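Long-range contacts in protein argonaute (Marinitoga piezophila, PDB 5I4A), which cleaves single-stranded DNA complementary to a short 5'-hydroxyl guide RNA, and may defend its bacterium against invading mobile genetic elements: residues Pro14-Arg19 and Glu75-Glu80; Asp371-Ile376 and Asp395-Gln400; Ser510-Phe515 and Asp537-Leu542. One frame throughout, in Å; residues are numbered along the deposited sequence.

Each of the three contacts pairs two strands in a different domain, and they share no elements. Interaction 1 lies on the surface of the N-terminal domain, where an antiparallel ladder at the sheet border is dressed with lysines, glutamates and an arginine, so charge pairing does much of the side-chain work. Interaction 2, partly buried, joins parallel strands of the Mid domain through aliphatic groups and a methionine, with a water where the strands begin. Interaction 3, in the PIWI domain, is the most buried; it combines a CH-pi contact with one charged pair at its margin. Interactions 1 and 2 lie on opposite sides of the chain's centre, their own centres about 63 Å apart.

Interaction 1 of 3, residues Pro14-Arg19 and Glu75-Glu80; sequences PKKIKR and EEIIKE
Lys16 to Arg19 and Glu75 to Lys79 run antiparallel, their short axes 159° apart, with Ile17-Ile78 and Arg19-Glu76 as hydrogen-bonded pairs and Lys16-Lys79 and Lys18-Ile77 as non-hydrogen-bonded ones. Ile17 N gives to Ile78 O at 2.7 Å, and Ile78 N returns a bond of the same length to Ile17 O. Beyond the strands the ladder gains one more rung, Glu80 N to Lys15 O at 2.9 Å, with Lys15 at the centre of an inverse gamma turn. Arg19 dominates the side chains. Its CG is anti to the backbone N (chi1 -179°), and a bend at chi3 brings NE to Glu76 OE1 at 2.6 Å, almost within the guanidinium plane. NH2 adds a weak bond to that same oxygen, while the carboxylate plane stands 83° to the guanidinium. Tyr21 OH also grips OE1, and Arg19 NH1 reaches across to Glu54. With an alanine here instead of the arginine, Glu76 and Glu54 would probably lose this positive partner, and Ile78 CD1, 3.9 Å from Arg19 NH2, would be uncovered. On the face of Lys16 and Lys18 the contacts are looser: Lys16 CD runs beside Ile77 CG2 at 4.1 Å. This is an edge-strand pairing of a four-stranded antiparallel sheet, strand 74-79 bordering it, in the N-terminal domain.

Interaction 2 of 3, residues Asp371-Ile376 and Asp395-Gln400; sequences DNVMAI and DNLILQ
The carboxamide of Gln400 lies beside the end of Met374, whose SD is 3.8 Å from Gln400 NE2 and reaches it obliquely, neither squarely over the amide nor in its plane. The backbone peptides are flat groups too. Ile398 N meets Val373 O nearly end-on to that carbonyl, at 2.9 Å, whereas Ala375 N approaches Ile398 O from above the carbonyl plane, 35° out of it. Gln400 N adds the next rung on Ala375 O, a more bent bond, and the ladder runs on to Val377. Met374 carries most of the side-chain packing. Its chain turns at chi2 (-66°), which lays SD against Ile398 CG2 at 3.6 Å and alongside Gln400 CG at 3.7 Å, and CE then reaches Ile398 CD1. That same CD1 lies 3.9 Å from Asn372 CB, so it touches both Asn372 and Met374. On the opposite face of the sheet from Met374, Ala375 CB lies against Leu397 CB, and Val373 CG1 lies side by side with Leu397 CD2. Where the strands begin, a water replaces a direct rung: it donates to Asp371 O and to Asn396 O, the latter at 2.6 Å, and accepts from Val373 N, three bonds that tie the two incoming loops together. The pair forms the strands of a beta-alpha-beta unit in the Mid domain, with helix 387-392 as the connection and Leu399 packed on its Leu389 and Val390. Strand 295-302 flanks strand 374-379 on its other edge, and helix 412-424 covers Met374 and Ile376 through Met422.

Interaction 3 of 3, residues Ser510-Phe515 and Asp537-Leu542; sequences SPENVF and DTKYTL
Lys539 starts at CB 3.6 Å from Glu512 O, with Asn513 OD1 at 3.9 Å from the same CB. Past the aliphatic middle, the chain bends at chi3 (-60°) and turns CE back over Glu512, where CE lies 3.2 Å from Glu512 OE2 and also close to Glu512 O. At the tip, NZ forms a salt bridge with Glu512 OE2 at 3.5 Å, so the carboxylate sits alongside the end of the lysine rather than straight beyond it; Asp592 offers NZ a second, long and weak ion pair. Asn513 OD1 is less fortunate: it is buried here with no polar partner in the model, although Asn513 ND2 bonds to Asn443. These residues open two parallel strands, 513-519 and 539-546, in the central sheet of the PIWI domain, which has the RNase H fold. Strand 513-519 also pairs with strand 443-452 and ends at Asp519, a probable catalytic residue, so this contact lies at the other end of the strand from it. Thr541 N donates to Val514 O at 3.0 Å, nearly in line with that carbonyl; the bond from Val514 N to Lys539 O is weak. Thr541 puts OG1 anti to its own backbone N (chi1 174°), where it bonds to Glu588 O, and that leaves CG2 to lie over one face of Phe515, 4.0 Å from the ring centroid and 29° off the normal. Helix 595-605 packs on both residues through Ile598. Near the strand starts, a water donates to Pro511 O and shares a hydrogen bond of 2.9 Å with Thr538 OG1.

Interaction 1 of 3, residues Pro14-Arg19 and Glu75-Glu80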
loop_
_atom_site.group_PDB
_atom_site.type_symbol
_atom_site.label_atom_id
_atom_site.label_comp_id
_atom_site.label_asym_id
_atom_site.label_seq_id
_atom_site.Cartn_x
_atom_site.Cartn_y
_atom_site.Cartn_z
ATOM N N PRO A 14 21.297 26.899 -3.943
ATOM C CA PRO A 14 22.035 26.613 -5.180
ATOM C C PRO A 14 21.883 25.158 -5.594
ATOM O O PRO A 14 21.982 24.246 -4.770
ATOM C CB PRO A 14 23.483 26.948 -4.811
ATOM C CG PRO A 14 23.362 27.985 -3.747
ATOM C CD PRO A 14 22.125 27.631 -2.964
ATOM N N LYS A 15 21.640 24.944 -6.887
ATOM C CA LYS A 15 21.475 23.596 -7.432
ATOM C C LYS A 15 22.842 22.960 -7.695
ATOM O O LYS A 15 23.203 22.617 -8.821
ATOM C CB LYS A 15 20.634 23.618 -8.704
ATOM C CG LYS A 15 19.183 24.051 -8.527
ATOM C CD LYS A 15 18.660 23.788 -7.123
ATOM C CE LYS A 15 17.239 24.307 -6.968
ATOM N NZ LYS A 15 16.852 24.499 -5.542
ATOM N N LYS A 16 23.604 22.804 -6.617
ATOM C CA LYS A 16 24.947 22.255 -6.717
ATOM C C LYS A 16 25.333 21.631 -5.384
ATOM O O LYS A 16 24.836 22.029 -4.327
ATOM C CB LYS A 16 25.959 23.333 -7.119
ATOM C CG LYS A 16 26.036 24.491 -6.143
ATOM C CD LYS A 16 27.075 25.517 -6.560
ATOM C CE LYS A 16 26.574 26.381 -7.702
ATOM N NZ LYS A 16 27.583 27.403 -8.093
ATOM N N ILE A 17 26.229 20.651 -5.453
ATOM C CA ILE A 17 26.736 19.943 -4.285
ATOM C C ILE A 17 28.232 20.197 -4.183
ATOM O O ILE A 17 28.947 20.148 -5.189
ATOM C CB ILE A 17 26.440 18.430 -4.368
ATOM C CG1 ILE A 17 24.931 18.185 -4.412
ATOM C CG2 ILE A 17 27.080 17.679 -3.207
ATOM C CD1 ILE A 17 24.166 18.882 -3.308
ATOM N N LYS A 18 28.698 20.478 -2.970
ATOM C CA LYS A 18 30.114 20.675 -2.695
ATOM C C LYS A 18 30.647 19.472 -1.930
ATOM O O LYS A 18 30.012 19.006 -0.979
ATOM C CB LYS A 18 30.354 21.961 -1.898
ATOM C CG LYS A 18 31.824 22.227 -1.601
ATOM C CD LYS A 18 32.160 23.710 -1.649
ATOM C CE LYS A 18 32.147 24.343 -0.266
ATOM N NZ LYS A 18 32.565 25.773 -0.321
ATOM N N ARG A 19 31.807 18.969 -2.349
ATOM C CA ARG A 19 32.458 17.846 -1.687
ATOM C C ARG A 19 33.787 18.314 -1.110
ATOM O O ARG A 19 34.688 18.713 -1.857
ATOM C CB ARG A 19 32.662 16.675 -2.651
ATOM C CG ARG A 19 33.327 15.469 -2.005
ATOM C CD ARG A 19 33.016 14.166 -2.729
ATOM N NE ARG A 19 33.260 14.234 -4.165
ATOM C CZ ARG A 19 32.367 13.901 -5.091
ATOM N NH1 ARG A 19 31.168 13.464 -4.734
ATOM N NH2 ARG A 19 32.677 13.993 -6.377
ATOM N N GLU A 75 38.681 20.161 -3.456
ATOM C CA GLU A 75 37.264 20.483 -3.386
ATOM C C GLU A 75 36.630 20.221 -4.740
ATOM O O GLU A 75 37.272 20.376 -5.782
ATOM C CB GLU A 75 37.017 21.940 -2.978
ATOM C CG GLU A 75 37.159 22.209 -1.494
ATOM C CD GLU A 75 36.695 23.599 -1.115
ATOM O OE1 GLU A 75 36.112 24.286 -1.979
ATOM O OE2 GLU A 75 36.915 24.005 0.046
ATOM N N GLU A 76 35.361 19.825 -4.717
ATOM C CA GLU A 76 34.639 19.493 -5.934
ATOM C C GLU A 76 33.230 20.061 -5.859
ATOM O O GLU A 76 32.611 20.099 -4.792
ATOM C CB GLU A 76 34.601 17.978 -6.160
ATOM C CG GLU A 76 35.972 17.373 -6.422
ATOM C CD GLU A 76 36.029 15.893 -6.122
ATOM O OE1 GLU A 76 35.322 15.446 -5.195
ATOM O OE2 GLU A 76 36.780 15.174 -6.814
ATOM N N ILE A 77 32.733 20.506 -7.009
ATOM C CA ILE A 77 31.399 21.077 -7.135
ATOM C C ILE A 77 30.659 20.290 -8.204
ATOM O O ILE A 77 31.099 20.240 -9.359
ATOM C CB ILE A 77 31.450 22.574 -7.479
ATOM C CG1 ILE A 77 31.902 23.373 -6.253
ATOM C CG2 ILE A 77 30.095 23.052 -7.978
ATOM C CD1 ILE A 77 32.846 24.509 -6.569
ATOM N N ILE A 78 29.551 19.664 -7.818
ATOM C CA ILE A 78 28.739 18.859 -8.722
ATOM C C ILE A 78 27.399 19.556 -8.885
ATOM O O ILE A 78 26.657 19.725 -7.910
ATOM C CB ILE A 78 28.552 17.427 -8.198
ATOM C CG1 ILE A 78 29.858 16.894 -7.604
ATOM C CG2 ILE A 78 28.052 16.512 -9.307
ATOM C CD1 ILE A 78 30.990 16.773 -8.607
ATOM N N LYS A 79 27.092 19.968 -10.110
ATOM C CA LYS A 79 25.807 20.594 -10.380
ATOM C C LYS A 79 24.694 19.554 -10.346
ATOM O O LYS A 79 24.894 18.387 -10.699
ATOM C CB LYS A 79 25.826 21.281 -11.741
ATOM C CG LYS A 79 26.910 22.319 -11.881
ATOM C CD LYS A 79 27.106 22.675 -13.333
ATOM C CE LYS A 79 27.959 23.912 -13.482
ATOM N NZ LYS A 79 27.743 24.490 -14.826
ATOM N N GLU A 80 23.509 19.990 -9.915
ATOM C CA GLU A 80 22.342 19.115 -9.952
ATOM C C GLU A 80 22.098 18.582 -11.356
ATOM O O GLU A 80 21.611 17.457 -11.515
ATOM C CB GLU A 80 21.114 19.866 -9.434
ATOM C CG GLU A 80 19.870 19.009 -9.251
ATOM C CD GLU A 80 19.038 18.905 -10.517
ATOM O OE1 GLU A 80 19.256 19.717 -11.440
ATOM O OE2 GLU A 80 18.169 18.011 -10.588
#

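Interaction 2 of 3, residues Asp371-Ile376 and Asp395-Gln400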
loop_
_atom_site.group_PDB
_atom_site.type_symbol
_atom_site.label_atom_id
_atom_site.label_comp_id
_atom_site.label_asym_id
_atom_site.label_seq_id
_atom_site.Cartn_x
_atom_site.Cartn_y
_atom_site.Cartn_z
ATOM N N ASP A 371 -18.589 -26.837 -13.311
ATOM C CA ASP A 371 -19.075 -25.464 -13.421
ATOM C C ASP A 371 -18.746 -24.645 -12.178
ATOM O O ASP A 371 -17.894 -25.033 -11.372
ATOM C CB ASP A 371 -20.583 -25.443 -13.678
ATOM C CG ASP A 371 -21.016 -26.497 -14.672
ATOM O OD1 ASP A 371 -20.134 -27.082 -15.335
ATOM O OD2 ASP A 371 -22.234 -26.746 -14.791
ATOM N N ASN A 372 -19.422 -23.505 -12.019
ATOM C CA ASN A 372 -19.176 -22.590 -10.908
ATOM C C ASN A 372 -20.058 -22.998 -9.735
ATOM O O ASN A 372 -21.285 -22.873 -9.801
ATOM C CB ASN A 372 -19.462 -21.151 -11.323
ATOM C CG ASN A 372 -18.797 -20.781 -12.632
ATOM O OD1 ASN A 372 -17.596 -20.973 -12.807
ATOM N ND2 ASN A 372 -19.586 -20.259 -13.571
ATOM N N VAL A 373 -19.439 -23.480 -8.661
ATOM C CA VAL A 373 -20.158 -23.858 -7.450
ATOM C C VAL A 373 -19.431 -23.242 -6.267
ATOM O O VAL A 373 -18.229 -23.476 -6.078
ATOM C CB VAL A 373 -20.271 -25.385 -7.289
ATOM C CG1 VAL A 373 -20.892 -25.730 -5.936
ATOM C CG2 VAL A 373 -21.105 -25.972 -8.416
ATOM N N MET A 374 -20.155 -22.457 -5.480
ATOM C CA MET A 374 -19.591 -21.809 -4.307
ATOM C C MET A 374 -19.517 -22.789 -3.144
ATOM O O MET A 374 -20.459 -23.540 -2.883
ATOM C CB MET A 374 -20.439 -20.605 -3.908
ATOM C CG MET A 374 -20.666 -19.617 -5.034
ATOM S SD MET A 374 -19.125 -18.840 -5.535
ATOM C CE MET A 374 -19.616 -18.123 -7.091
ATOM N N ALA A 375 -18.394 -22.773 -2.440
ATOM C CA ALA A 375 -18.242 -23.537 -1.210
ATOM C C ALA A 375 -18.397 -22.557 -0.052
ATOM O O ALA A 375 -17.472 -21.812 0.280
ATOM C CB ALA A 375 -16.902 -24.258 -1.171
ATOM N N ILE A 376 -19.584 -22.550 0.552
ATOM C CA ILE A 376 -19.852 -21.739 1.740
ATOM C C ILE A 376 -19.219 -22.460 2.927
ATOM O O ILE A 376 -19.766 -23.438 3.447
ATOM C CB ILE A 376 -21.351 -21.506 1.944
ATOM C CG1 ILE A 376 -21.918 -20.700 0.768
ATOM C CG2 ILE A 376 -21.604 -20.782 3.260
ATOM C CD1 ILE A 376 -23.428 -20.731 0.667
ATOM N N ASP A 395 -10.050 -27.981 -5.996
ATOM C CA ASP A 395 -9.860 -26.897 -6.949
ATOM C C ASP A 395 -11.065 -26.677 -7.852
ATOM O O ASP A 395 -11.148 -25.632 -8.503
ATOM C CB ASP A 395 -8.617 -27.160 -7.802
ATOM C CG ASP A 395 -7.347 -27.199 -6.976
ATOM O OD1 ASP A 395 -7.248 -26.431 -5.996
ATOM O OD2 ASP A 395 -6.449 -28.002 -7.303
ATOM N N ASN A 396 -11.996 -27.626 -7.910
ATOM C CA ASN A 396 -13.197 -27.437 -8.711
ATOM C C ASN A 396 -14.280 -26.656 -7.977
ATOM O O ASN A 396 -15.367 -26.464 -8.530
ATOM C CB ASN A 396 -13.744 -28.793 -9.170
ATOM C CG ASN A 396 -14.025 -29.733 -8.016
ATOM O OD1 ASN A 396 -13.344 -29.702 -6.991
ATOM N ND2 ASN A 396 -15.035 -30.581 -8.178
ATOM N N LEU A 397 -14.011 -26.193 -6.759
ATOM C CA LEU A 397 -14.954 -25.396 -5.990
ATOM C C LEU A 397 -14.419 -23.982 -5.802
ATOM O O LEU A 397 -13.210 -23.767 -5.684
ATOM C CB LEU A 397 -15.222 -26.023 -4.619
ATOM C CG LEU A 397 -15.780 -27.448 -4.601
ATOM C CD1 LEU A 397 -15.867 -27.962 -3.176
ATOM C CD2 LEU A 397 -17.142 -27.496 -5.272
ATOM N N ILE A 398 -15.339 -23.022 -5.770
ATOM C CA ILE A 398 -15.007 -21.620 -5.539
ATOM C C ILE A 398 -15.108 -21.386 -4.035
ATOM O O ILE A 398 -16.204 -21.295 -3.478
ATOM C CB ILE A 398 -15.931 -20.684 -6.323
ATOM C CG1 ILE A 398 -15.846 -20.984 -7.822
ATOM C CG2 ILE A 398 -15.569 -19.228 -6.055
ATOM C CD1 ILE A 398 -16.818 -20.181 -8.664
ATOM N N LEU A 399 -13.956 -21.289 -3.380
ATOM C CA LEU A 399 -13.906 -21.182 -1.928
ATOM C C LEU A 399 -14.488 -19.847 -1.476
ATOM O O LEU A 399 -14.017 -18.781 -1.888
ATOM C CB LEU A 399 -12.462 -21.341 -1.455
ATOM C CG LEU A 399 -12.150 -21.291 0.039
ATOM C CD1 LEU A 399 -13.072 -22.214 0.796
ATOM C CD2 LEU A 399 -10.702 -21.679 0.275
ATOM N N GLN A 400 -15.518 -19.904 -0.628
ATOM C CA GLN A 400 -16.218 -18.714 -0.146
ATOM C C GLN A 400 -16.398 -18.808 1.363
ATOM O O GLN A 400 -17.498 -19.100 1.853
ATOM C CB GLN A 400 -17.568 -18.544 -0.847
ATOM C CG GLN A 400 -17.473 -18.192 -2.331
ATOM C CD GLN A 400 -16.962 -16.779 -2.572
ATOM O OE1 GLN A 400 -16.795 -15.999 -1.635
ATOM N NE2 GLN A 400 -16.714 -16.445 -3.834
HETATM O O HOH W 1 -16.539 -24.247 -9.109
#

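Interaction 3 of 3, residues Ser510-Phe515 and Asp537-Leu542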
loop_
_atom_site.group_PDB
_atom_site.type_symbol
_atom_site.label_atom_id
_atom_site.label_comp_id
_atom_site.label_asym_id
_atom_site.label_seq_id
_atom_site.Cartn_x
_atom_site.Cartn_y
_atom_site.Cartn_z
ATOM N N SER A 510 -4.265 -7.435 -31.520
ATOM C CA SER A 510 -3.350 -6.837 -30.569
ATOM C C SER A 510 -4.026 -5.648 -29.888
ATOM O O SER A 510 -4.885 -4.988 -30.481
ATOM C CB SER A 510 -2.066 -6.376 -31.259
ATOM O OG SER A 510 -0.998 -7.271 -31.003
ATOM N N PRO A 511 -3.674 -5.366 -28.636
ATOM C CA PRO A 511 -4.132 -4.119 -28.021
ATOM C C PRO A 511 -3.509 -2.935 -28.734
ATOM O O PRO A 511 -2.316 -2.932 -29.043
ATOM C CB PRO A 511 -3.639 -4.229 -26.575
ATOM C CG PRO A 511 -2.473 -5.161 -26.649
ATOM C CD PRO A 511 -2.799 -6.140 -27.740
ATOM N N GLU A 512 -4.334 -1.929 -29.019
ATOM C CA GLU A 512 -3.793 -0.738 -29.660
ATOM C C GLU A 512 -2.904 0.042 -28.703
ATOM O O GLU A 512 -1.906 0.634 -29.125
ATOM C CB GLU A 512 -4.923 0.142 -30.187
ATOM C CG GLU A 512 -4.489 1.009 -31.349
ATOM C CD GLU A 512 -3.774 0.204 -32.423
ATOM O OE1 GLU A 512 -4.457 -0.508 -33.188
ATOM O OE2 GLU A 512 -2.528 0.266 -32.488
ATOM N N ASN A 513 -3.229 0.030 -27.414
ATOM C CA ASN A 513 -2.440 0.707 -26.399
ATOM C C ASN A 513 -2.235 -0.222 -25.212
ATOM O O ASN A 513 -3.081 -1.069 -24.914
ATOM C CB ASN A 513 -3.115 2.005 -25.948
ATOM C CG ASN A 513 -3.582 2.851 -27.118
ATOM O OD1 ASN A 513 -2.786 3.543 -27.752
ATOM N ND2 ASN A 513 -4.877 2.799 -27.408
ATOM N N VAL A 514 -1.099 -0.058 -24.536
ATOM C CA VAL A 514 -0.731 -0.892 -23.398
ATOM C C VAL A 514 -0.321 0.017 -22.247
ATOM O O VAL A 514 0.649 0.776 -22.364
ATOM C CB VAL A 514 0.402 -1.875 -23.743
ATOM C CG1 VAL A 514 0.777 -2.699 -22.524
ATOM C CG2 VAL A 514 -0.016 -2.790 -24.884
ATOM N N PHE A 515 -1.055 -0.061 -21.142
ATOM C CA PHE A 515 -0.777 0.722 -19.946
ATOM C C PHE A 515 0.025 -0.139 -18.979
ATOM O O PHE A 515 -0.459 -1.182 -18.526
ATOM C CB PHE A 515 -2.071 1.197 -19.287
ATOM C CG PHE A 515 -2.843 2.202 -20.099
ATOM C CD1 PHE A 515 -3.432 1.843 -21.300
ATOM C CD2 PHE A 515 -3.002 3.501 -19.647
ATOM C CE1 PHE A 515 -4.145 2.763 -22.044
ATOM C CE2 PHE A 515 -3.718 4.425 -20.387
ATOM C CZ PHE A 515 -4.289 4.054 -21.588
ATOM N N ASP A 537 5.303 -3.692 -32.327
ATOM C CA ASP A 537 4.842 -2.380 -32.769
ATOM C C ASP A 537 3.563 -1.961 -32.055
ATOM O O ASP A 537 2.544 -1.718 -32.701
ATOM C CB ASP A 537 4.605 -2.372 -34.283
ATOM C CG ASP A 537 5.889 -2.218 -35.075
ATOM O OD1 ASP A 537 6.303 -1.064 -35.313
ATOM O OD2 ASP A 537 6.479 -3.249 -35.463
ATOM N N THR A 538 3.609 -1.873 -30.728
ATOM C CA THR A 538 2.444 -1.485 -29.946
ATOM C C THR A 538 2.720 -0.180 -29.209
ATOM O O THR A 538 3.825 0.042 -28.699
ATOM C CB THR A 538 2.027 -2.600 -28.961
ATOM O OG1 THR A 538 0.727 -2.313 -28.429
ATOM C CG2 THR A 538 3.005 -2.740 -27.819
ATOM N N LYS A 539 1.716 0.692 -29.188
ATOM C CA LYS A 539 1.814 1.955 -28.473
ATOM C C LYS A 539 1.519 1.724 -26.995
ATOM O O LYS A 539 0.698 0.876 -26.637
ATOM C CB LYS A 539 0.859 2.973 -29.100
ATOM C CG LYS A 539 1.249 3.280 -30.556
ATOM C CD LYS A 539 0.118 3.872 -31.394
ATOM C CE LYS A 539 -1.100 2.993 -31.514
ATOM N NZ LYS A 539 -2.212 3.782 -32.118
ATOM N N TYR A 540 2.229 2.447 -26.131
ATOM C CA TYR A 540 2.208 2.145 -24.707
ATOM C C TYR A 540 2.414 3.421 -23.902
ATOM O O TYR A 540 2.643 4.504 -24.449
ATOM C CB TYR A 540 3.284 1.114 -24.352
ATOM C CG TYR A 540 4.673 1.600 -24.681
ATOM C CD1 TYR A 540 5.221 1.376 -25.934
ATOM C CD2 TYR A 540 5.427 2.304 -23.748
ATOM C CE1 TYR A 540 6.478 1.825 -26.250
ATOM C CE2 TYR A 540 6.693 2.761 -24.059
ATOM C CZ TYR A 540 7.209 2.514 -25.314
ATOM O OH TYR A 540 8.458 2.954 -25.657
ATOM N N THR A 541 2.338 3.273 -22.581
ATOM C CA THR A 541 2.674 4.332 -21.643
ATOM C C THR A 541 3.250 3.692 -20.388
ATOM O O THR A 541 2.785 2.635 -19.953
ATOM C CB THR A 541 1.454 5.195 -21.293
ATOM O OG1 THR A 541 1.807 6.126 -20.262
ATOM C CG2 THR A 541 0.289 4.328 -20.820
ATOM N N LEU A 542 4.270 4.328 -19.822
ATOM C CA LEU A 542 4.930 3.850 -18.613
ATOM C C LEU A 542 4.542 4.760 -17.459
ATOM O O LEU A 542 4.771 5.973 -17.517
ATOM C CB LEU A 542 6.446 3.809 -18.793
ATOM C CG LEU A 542 6.883 2.840 -19.890
ATOM C CD1 LEU A 542 8.390 2.627 -19.869
ATOM C CD2 LEU A 542 6.135 1.529 -19.725
HETATM O O HOH W 2 -0.303 -3.377 -30.928
#